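Long-range contacts in choline binding protein A (Lactobacillus salivarius str. Ren, PDB 5GT1), which probably binds choline on the bacterial cell wall, this piece of it being a zinc-binding domain of the M23 peptidase family: residues A[75-80]-A[122-127]; A[99-104]-A[139-144]. All coordinates share one frame; numbering follows the deposited sequence.

Contact 1 (A[75-80]-A[122-127])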
loop_
_atom_site.group_PDB
_atom_site.type_symbol
_atom_site.label_atom_id
_atom_site.label_comp_id
_atom_site.label_asym_id
_atom_site.label_seq_id
_atom_site.Cartn_x
_atom_site.Cartn_y
_atom_site.Cartn_z
ATOM N N VAL A 75 5.339 -3.982 -4.488
ATOM C CA VAL A 75 5.871 -2.779 -5.147
ATOM C C VAL A 75 7.384 -2.654 -4.940
ATOM O O VAL A 75 8.036 -1.829 -5.591
ATOM C CB VAL A 75 5.154 -1.477 -4.697
ATOM C CG1 VAL A 75 3.650 -1.577 -4.950
ATOM C CG2 VAL A 75 5.438 -1.140 -3.230
ATOM N N HIS A 76 7.920 -3.483 -4.044
ATOM C CA HIS A 76 9.317 -3.408 -3.626
ATOM C C HIS A 76 9.650 -4.642 -2.838
ATOM O O HIS A 76 8.769 -5.235 -2.212
ATOM C CB HIS A 76 9.521 -2.167 -2.748
ATOM C CG HIS A 76 10.976 -1.832 -2.479
ATOM N ND1 HIS A 76 11.658 -2.358 -1.443
ATOM C CD2 HIS A 76 11.862 -0.990 -3.152
ATOM C CE1 HIS A 76 12.936 -1.885 -1.452
ATOM N NE2 HIS A 76 13.060 -1.042 -2.497
ATOM N N SER A 77 10.923 -5.033 -2.840
ATOM C CA SER A 77 11.383 -6.202 -2.072
ATOM C C SER A 77 11.337 -5.989 -0.565
ATOM O O SER A 77 11.302 -4.866 -0.080
ATOM C CB SER A 77 12.800 -6.593 -2.505
ATOM O OG SER A 77 12.816 -6.845 -3.914
ATOM N N GLY A 78 11.335 -7.075 0.195
ATOM C CA GLY A 78 11.337 -6.937 1.645
ATOM C C GLY A 78 11.029 -8.260 2.294
ATOM O O GLY A 78 10.995 -9.292 1.624
ATOM N N VAL A 79 10.791 -8.224 3.598
ATOM C CA VAL A 79 10.365 -9.409 4.328
ATOM C C VAL A 79 8.994 -9.144 4.965
ATOM O O VAL A 79 8.750 -8.069 5.524
ATOM C CB VAL A 79 11.419 -9.832 5.389
ATOM C CG1 VAL A 79 11.602 -8.743 6.432
ATOM C CG2 VAL A 79 11.008 -11.135 6.059
ATOM N N VAL A 80 8.103 -10.126 4.881
ATOM C CA VAL A 80 6.792 -10.002 5.495
ATOM C C VAL A 80 6.971 -10.071 7.021
ATOM O O VAL A 80 7.482 -11.065 7.545
ATOM C CB VAL A 80 5.826 -11.090 4.985
ATOM C CG1 VAL A 80 4.461 -10.978 5.658
ATOM C CG2 VAL A 80 5.698 -11.030 3.460
ATOM N N ILE A 122 10.336 -11.510 0.071
ATOM C CA ILE A 122 9.654 -11.241 -1.190
ATOM C C ILE A 122 10.425 -10.269 -2.081
ATOM O O ILE A 122 11.151 -9.399 -1.596
ATOM C CB ILE A 122 8.193 -10.780 -1.000
ATOM C CG1 ILE A 122 8.131 -9.410 -0.338
ATOM C CG2 ILE A 122 7.366 -11.799 -0.206
ATOM C CD1 ILE A 122 6.917 -8.626 -0.766
ATOM N N ASN A 123 10.279 -10.465 -3.385
ATOM C CA ASN A 123 10.899 -9.619 -4.392
ATOM C C ASN A 123 9.842 -8.781 -5.067
ATOM O O ASN A 123 8.686 -9.183 -5.129
ATOM C CB ASN A 123 11.601 -10.481 -5.441
ATOM C CG ASN A 123 12.863 -11.138 -4.901
ATOM O OD1 ASN A 123 13.618 -10.534 -4.133
ATOM N ND2 ASN A 123 13.096 -12.378 -5.301
ATOM N N THR A 124 10.234 -7.611 -5.557
ATOM C CA THR A 124 9.338 -6.769 -6.341
ATOM C C THR A 124 8.581 -7.637 -7.343
ATOM O O THR A 124 9.183 -8.487 -8.028
ATOM C CB THR A 124 10.133 -5.688 -7.090
ATOM O OG1 THR A 124 10.937 -4.972 -6.149
ATOM C CG2 THR A 124 9.211 -4.707 -7.805
ATOM N N GLY A 125 7.262 -7.463 -7.417
ATOM C CA GLY A 125 6.471 -8.258 -8.370
ATOM C C GLY A 125 5.862 -9.536 -7.810
ATOM O O GLY A 125 4.882 -10.034 -8.375
ATOM N N ASP A 126 6.419 -10.075 -6.720
ATOM C CA ASP A 126 5.834 -11.258 -6.045
ATOM C C ASP A 126 4.378 -10.984 -5.611
ATOM O O ASP A 126 4.047 -9.882 -5.164
ATOM C CB ASP A 126 6.644 -11.687 -4.810
ATOM C CG ASP A 126 7.976 -12.351 -5.157
ATOM O OD1 ASP A 126 8.274 -12.587 -6.351
ATOM O OD2 ASP A 126 8.743 -12.644 -4.212
ATOM N N VAL A 127 3.511 -11.991 -5.724
ATOM C CA VAL A 127 2.103 -11.779 -5.394
ATOM C C VAL A 127 1.900 -11.755 -3.877
ATOM O O VAL A 127 2.233 -12.725 -3.173
ATOM C CB VAL A 127 1.195 -12.830 -6.073
ATOM C CG1 VAL A 127 -0.264 -12.649 -5.644
ATOM C CG2 VAL A 127 1.311 -12.706 -7.595
#
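Gly-78 and Ile-122 form an antiparallel hydrogen-bonded pair at the edge of the main beta sheet of this M23 peptidase domain, where the start of strand 78-86 meets strand 121-122. Ile-122 N reaches Gly-78 O over 2.8 Å, almost straight at 174°, and Gly-78 N returns a bond to Ile-122 O. At its backbone angles a side chain on Gly-78 would collide with the preceding carbonyl. The CG1 branch of Ile-122 stands between its own backbone N and carbonyl carbon (chi1 67°), which lays CG1 3.5 Å from Gly-78 O; its other branch, CG2, meets Val-80 CG2 at 4.1 Å, the two side chains crossing at about a right angle. Beyond the pair, a type II turn from Asn-123 to Asp-126 carries the chain away, tightened by Asn-123 N bonding to Asp-126 OD2 from above the carboxylate plane. Ser-77 OG, set to the side of its backbone N (chi1 -57°), accepts a hydrogen bond from Thr-124 N. With an alanine here, Thr-124 N would probably lose this acceptor, and a small gap would be likely to open against Asn-123 CA. Thr-124 OG1, bonded to Thr-24 OG1, sits 3.4 Å from His-76 CA. The CB of His-76 points away from the turn; NE2 bonds to Asp-23 OD1, while ND1 donates to Ser-77 O over 2.9 Å, on a lone pair in the carbonyl plane.

Contact 2 (A[99-104]-A[139-144])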
loop_
_atom_site.group_PDB
_atom_site.type_symbol
_atom_site.label_atom_id
_atom_site.label_comp_id
_atom_site.label_asym_id
_atom_site.label_seq_id
_atom_site.Cartn_x
_atom_site.Cartn_y
_atom_site.Cartn_z
ATOM N N GLU A 99 14.820 0.332 4.272
ATOM C CA GLU A 99 14.464 1.719 4.504
ATOM C C GLU A 99 12.970 1.915 4.814
ATOM O O GLU A 99 12.590 2.856 5.517
ATOM C CB GLU A 99 14.842 2.504 3.244
ATOM C CG GLU A 99 15.156 3.974 3.438
ATOM C CD GLU A 99 15.713 4.645 2.176
ATOM O OE1 GLU A 99 15.868 5.885 2.186
ATOM O OE2 GLU A 99 16.000 3.954 1.172
ATOM N N TYR A 100 12.123 1.022 4.305
ATOM C CA TYR A 100 10.676 1.298 4.302
ATOM C C TYR A 100 9.804 0.199 4.870
ATOM O O TYR A 100 10.124 -0.989 4.766
ATOM C CB TYR A 100 10.196 1.603 2.877
ATOM C CG TYR A 100 10.824 2.815 2.222
ATOM C CD1 TYR A 100 10.484 4.111 2.627
ATOM C CD2 TYR A 100 11.732 2.664 1.165
ATOM C CE1 TYR A 100 11.053 5.223 2.006
ATOM C CE2 TYR A 100 12.298 3.767 0.535
ATOM C CZ TYR A 100 11.956 5.039 0.959
ATOM O OH TYR A 100 12.516 6.129 0.337
ATOM N N THR A 101 8.681 0.614 5.451
ATOM C CA THR A 101 7.596 -0.292 5.786
ATOM C C THR A 101 6.458 -0.065 4.792
ATOM O O THR A 101 5.976 1.070 4.630
ATOM C CB THR A 101 7.088 -0.023 7.211
ATOM O OG1 THR A 101 8.181 -0.133 8.141
ATOM C CG2 THR A 101 5.983 -1.009 7.582
ATOM N N PHE A 102 6.048 -1.141 4.120
ATOM C CA PHE A 102 4.942 -1.125 3.163
ATOM C C PHE A 102 3.734 -1.799 3.797
ATOM O O PHE A 102 3.853 -2.899 4.337
ATOM C CB PHE A 102 5.351 -1.891 1.893
ATOM C CG PHE A 102 6.602 -1.355 1.231
ATOM C CD1 PHE A 102 6.513 -0.438 0.186
ATOM C CD2 PHE A 102 7.876 -1.800 1.631
ATOM C CE1 PHE A 102 7.668 0.054 -0.424
ATOM C CE2 PHE A 102 9.022 -1.316 1.033
ATOM C CZ PHE A 102 8.925 -0.393 0.005
ATOM N N VAL A 103 2.579 -1.148 3.740
ATOM C CA VAL A 103 1.337 -1.750 4.237
ATOM C C VAL A 103 0.370 -1.976 3.071
ATOM O O VAL A 103 0.001 -1.028 2.375
ATOM C CB VAL A 103 0.684 -0.870 5.328
ATOM C CG1 VAL A 103 -0.546 -1.564 5.921
ATOM C CG2 VAL A 103 1.710 -0.546 6.411
ATOM N N TYR A 104 -0.015 -3.229 2.839
ATOM C CA TYR A 104 -1.024 -3.545 1.828
ATOM C C TYR A 104 -2.302 -3.870 2.582
ATOM O O TYR A 104 -2.361 -4.860 3.316
ATOM C CB TYR A 104 -0.614 -4.765 0.977
ATOM C CG TYR A 104 0.708 -4.612 0.262
ATOM C CD1 TYR A 104 0.753 -4.289 -1.103
ATOM C CD2 TYR A 104 1.919 -4.786 0.942
ATOM C CE1 TYR A 104 1.975 -4.140 -1.767
ATOM C CE2 TYR A 104 3.137 -4.629 0.287
ATOM C CZ TYR A 104 3.149 -4.298 -1.066
ATOM O OH TYR A 104 4.363 -4.156 -1.718
ATOM N N GLY A 139 0.178 1.834 1.810
ATOM C CA GLY A 139 0.804 2.855 2.655
ATOM C C GLY A 139 2.292 2.589 2.745
ATOM O O GLY A 139 2.726 1.431 2.785
ATOM N N ILE A 140 3.078 3.663 2.766
ATOM C CA ILE A 140 4.525 3.552 2.897
ATOM C C ILE A 140 5.022 4.517 3.976
ATOM O O ILE A 140 4.644 5.693 3.974
ATOM C CB ILE A 140 5.260 3.820 1.553
ATOM C CG1 ILE A 140 4.754 2.854 0.462
ATOM C CG2 ILE A 140 6.771 3.635 1.744
ATOM C CD1 ILE A 140 5.354 3.104 -0.915
ATOM N N THR A 141 5.874 4.017 4.878
ATOM C CA THR A 141 6.425 4.836 5.964
ATOM C C THR A 141 7.849 4.407 6.240
ATOM O O THR A 141 8.193 3.234 6.058
ATOM C CB THR A 141 5.554 4.746 7.259
ATOM O OG1 THR A 141 6.125 5.560 8.302
ATOM C CG2 THR A 141 5.446 3.304 7.776
ATOM N N ARG A 142 8.703 5.333 6.679
ATOM C CA ARG A 142 10.022 4.891 7.178
ATOM C C ARG A 142 9.930 4.314 8.590
ATOM O O ARG A 142 10.825 3.565 9.020
ATOM C CB ARG A 142 11.063 6.009 7.130
ATOM C CG ARG A 142 11.498 6.352 5.721
ATOM C CD ARG A 142 12.585 7.406 5.745
ATOM N NE ARG A 142 12.552 8.163 4.501
ATOM C CZ ARG A 142 13.358 7.938 3.473
ATOM N NH1 ARG A 142 14.276 6.983 3.552
ATOM N NH2 ARG A 142 13.255 8.677 2.375
ATOM N N GLU A 143 8.849 4.654 9.300
ATOM C CA GLU A 143 8.628 4.181 10.676
ATOM C C GLU A 143 8.668 2.659 10.735
ATOM O O GLU A 143 8.108 1.960 9.880
ATOM C CB GLU A 143 7.311 4.727 11.250
ATOM C CG GLU A 143 6.941 4.239 12.654
ATOM C CD GLU A 143 7.969 4.615 13.716
ATOM O OE1 GLU A 143 8.169 5.836 13.932
ATOM O OE2 GLU A 143 8.586 3.690 14.318
ATOM N N THR A 144 9.333 2.165 11.771
ATOM C CA THR A 144 9.630 0.771 11.926
ATOM C C THR A 144 8.524 0.098 12.772
ATOM O O THR A 144 8.203 -1.071 12.581
ATOM C CB THR A 144 11.065 0.664 12.500
ATOM O OG1 THR A 144 11.865 -0.180 11.668
ATOM C CG2 THR A 144 11.087 0.211 13.928
HETATM O O HOH W 1 13.970 3.576 7.873
HETATM O O HOH W 2 8.331 -2.238 10.094
#
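Gly-139 opens the pairing with Val-103: Val-103 N donates to Gly-139 O over 2.8 Å, and Gly-139 N donates to Val-103 O. Ile-140, on the face of the sheet opposite to Val-103, forms a non-hydrogen-bonded pair with Phe-102. Its CG1 and CD1 run alongside the Phe-102 ring, CG1 3.7 Å from CD1 of the ring, while its CG2, anti to the backbone N, extends to Tyr-100 CD1 at 3.8 Å. Leu-166 of helix 163-173 packs on both Ile-140 and Tyr-100. Thr-141 faces the other way, level with Thr-101. Thr-101 N points nearly straight at Thr-141 O (2.7 Å), and Thr-141 N answers to Thr-101 O. Strands 101-108 and 135-141 are antiparallel neighbours in the sheet of the M23 peptidase domain, and the axes of their pieces 101-104 and 139-141 approach to 4.8 Å; a few residues upstream, strand 135-141 carries the zinc ligand His-137. Thr-141 OG1 accepts Glu-143 N in an ST turn as the strand ends, and also bonds to Thr-159 O. Arg-142 runs extended from CG to NE beside Tyr-100 and Glu-99. Tyr-100 CE1 lies over the centre of one guanidinium face, with the ring and guanidinium planes 43° apart, and Glu-99 OE1 comes to the guanidinium edge in a salt bridge with NH1 whose modelled length is too short to be trusted. The CB of Glu-143 points away, but its carbonyl O accepts from Thr-101 OG1 (2.7 Å), a hydroxyl that Arg-96 NH1 also reaches. A water that donates to Thr-144 O (water to O 2.8 Å) also donates to Thr-101 OG1.

Overall arrangement
Contacts 1 and 2 belong to the same antiparallel sheet, their centres 13 Å apart, with strand 92-96 lying between strands 78-86 and 101-108. They meet directly through Val-75 and His-76 with Phe-102 and Tyr-104: Tyr-104 OH is 2.9 Å from Val-75 N, a probable hydrogen bond; His-76 CB packs 3.3 Å from Phe-102 CZ, and the His-76 and Phe-102 rings meet with planes about 20° apart. The zinc ion, held by His-57, Asp-61 and His-137, lies nearer contact 2, about 8 Å from the Gly-139 position. Contact 1 is more remote, the Val-75 side chain being about 14 Å from the metal and about 11 Å from the side chain of His-137.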